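Local structure of superoxide dismutase (Chaetomium thermophilum, 4BR6) at residues 108-111 and 112-116. The protein probably protects cells from oxidative damage as a manganese-dependent superoxide dismutase, converting superoxide into hydrogen peroxide and dioxygen. Sequence-based numbering, arbitrary orientation.
Sequences ETFR and KQMNA
The ring of Phe110 meets the sulfur of Met114 one helical turn later, a Met-aromatic contact made obliquely, with Met114 SD 3.8 Å from Phe110 CZ and 4.7 Å from the ring centroid. The ring of Phe104 also meets it, the two planes at about 55°. Both Phe110 and Met114 leave the helix with CG opposite the backbone N (chi1 -174° in Met114) and run side by side; a bend at chi2 of Met114 then brings its sulfur beside the CE1-CZ end of the ring. The carboxamide of Asn115, its CG beside its own backbone N, folds back to the Arg111 carbonyl, with Asn115 CG 3.1 Å from Arg111 O; the guanidinium plane of Arg111 is nearly perpendicular to it, 85° apart. Each has its polar partner elsewhere: Arg111 NH2 forms a salt bridge with Glu179, and Asn115 OD1 accepts a hydrogen bond from Trp182 NE1. Thr109 and Gln113 also lie side by side, Thr109 CG2 3.9 Å from Gln113 NE2, and Gln113 touches Asp134 of the second subunit.

Beneath these pairs runs the regular alpha-helical ladder, illustrated by Met114 N to Phe110 O at 2.9 Å. The rung from Asn115 N to Arg111 O is 3.1 Å long.

Because the helix repeats about every 3.6 residues, i and i+4 side chains share a side of helix 107-119, in the C-terminal domain. Phe110 and Met114 pack against strands 125-132 and 138-144, and Asn115 meets helix 174-180.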
loop_
_atom_site.group_PDB
_atom_site.type_symbol
_atom_site.label_atom_id
_atom_site.label_comp_id
_atom_site.label_asym_id
_atom_site.label_seq_id
_atom_site.Cartn_x
_atom_site.Cartn_y
_atom_site.Cartn_z
ATOM N N GLU B 108 4.689 -31.958 2.346
ATOM C CA GLU B 108 4.731 -31.525 3.734
ATOM C C GLU B 108 5.449 -30.185 3.909
ATOM O O GLU B 108 4.985 -29.338 4.657
ATOM C CB GLU B 108 5.396 -32.589 4.599
ATOM C CG GLU B 108 5.317 -32.303 6.087
ATOM C CD GLU B 108 4.868 -33.510 6.895
ATOM O OE1 GLU B 108 3.889 -34.171 6.488
ATOM O OE2 GLU B 108 5.492 -33.792 7.942
ATOM N N THR B 109 6.582 -30.010 3.236
ATOM C CA THR B 109 7.346 -28.765 3.328
ATOM C C THR B 109 6.567 -27.592 2.714
ATOM O O THR B 109 6.573 -26.477 3.246
ATOM C CB THR B 109 8.719 -28.899 2.638
ATOM O OG1 THR B 109 9.558 -29.753 3.418
ATOM C CG2 THR B 109 9.409 -27.554 2.501
ATOM N N PHE B 110 5.915 -27.845 1.587
ATOM C CA PHE B 110 5.040 -26.855 0.969
ATOM C C PHE B 110 3.939 -26.443 1.942
ATOM O O PHE B 110 3.603 -25.264 2.062
ATOM C CB PHE B 110 4.409 -27.415 -0.311
ATOM C CG PHE B 110 3.088 -26.778 -0.670
ATOM C CD1 PHE B 110 3.033 -25.517 -1.221
ATOM C CD2 PHE B 110 1.897 -27.435 -0.433
ATOM C CE1 PHE B 110 1.819 -24.933 -1.532
ATOM C CE2 PHE B 110 0.682 -26.842 -0.751
ATOM C CZ PHE B 110 0.651 -25.605 -1.301
ATOM N N ARG B 111 3.374 -27.443 2.617
ATOM C CA ARG B 111 2.302 -27.263 3.593
ATOM C C ARG B 111 2.768 -26.447 4.797
ATOM O O ARG B 111 2.019 -25.642 5.353
ATOM C CB ARG B 111 1.823 -28.636 4.063
ATOM C CG ARG B 111 0.669 -28.613 5.038
ATOM C CD ARG B 111 0.175 -30.025 5.357
ATOM N NE ARG B 111 -0.697 -30.016 6.530
ATOM C CZ ARG B 111 -1.710 -30.856 6.739
ATOM N NH1 ARG B 111 -2.005 -31.799 5.845
ATOM N NH2 ARG B 111 -2.440 -30.744 7.848
ATOM N N LYS B 112 4.006 -26.696 5.208
ATOM C CA LYS B 112 4.661 -25.933 6.270
ATOM C C LYS B 112 4.867 -24.480 5.874
ATOM O O LYS B 112 4.525 -23.564 6.618
ATOM C CB LYS B 112 6.016 -26.576 6.582
ATOM C CG LYS B 112 6.745 -26.017 7.792
ATOM C CD LYS B 112 7.992 -26.842 8.079
ATOM C CE LYS B 112 9.264 -26.057 7.858
ATOM N NZ LYS B 112 9.336 -25.445 6.501
ATOM N N GLN B 113 5.429 -24.266 4.695
ATOM C CA GLN B 113 5.731 -22.919 4.258
ATOM C C GLN B 113 4.463 -22.120 4.014
ATOM O O GLN B 113 4.423 -20.918 4.279
ATOM C CB GLN B 113 6.589 -22.960 3.002
ATOM C CG GLN B 113 8.018 -23.323 3.317
ATOM C CD GLN B 113 8.825 -23.615 2.089
ATOM O OE1 GLN B 113 8.281 -23.773 1.001
ATOM N NE2 GLN B 113 10.139 -23.693 2.253
ATOM N N MET B 114 3.426 -22.778 3.502
ATOM C CA MET B 114 2.185 -22.065 3.222
ATOM C C MET B 114 1.526 -21.650 4.526
ATOM O O MET B 114 1.030 -20.534 4.654
ATOM C CB MET B 114 1.195 -22.890 2.409
ATOM C CG MET B 114 -0.030 -22.063 2.007
ATOM S SD MET B 114 -0.478 -22.320 0.288
ATOM C CE MET B 114 -1.914 -21.276 0.055
ATOM N N ASN B 115 1.517 -22.561 5.491
ATOM C CA ASN B 115 1.021 -22.249 6.823
ATOM C C ASN B 115 1.744 -21.059 7.450
ATOM O O ASN B 115 1.124 -20.222 8.086
ATOM C CB ASN B 115 1.133 -23.472 7.736
ATOM C CG ASN B 115 0.050 -24.508 7.458
ATOM O OD1 ASN B 115 -0.947 -24.219 6.802
ATOM N ND2 ASN B 115 0.237 -25.712 7.974
ATOM N N ALA B 116 3.054 -20.981 7.261
ATOM C CA ALA B 116 3.818 -19.836 7.739
ATOM C C ALA B 116 3.400 -18.556 7.018
ATOM O O ALA B 116 3.217 -17.513 7.644
ATOM C CB ALA B 116 5.303 -20.081 7.554
#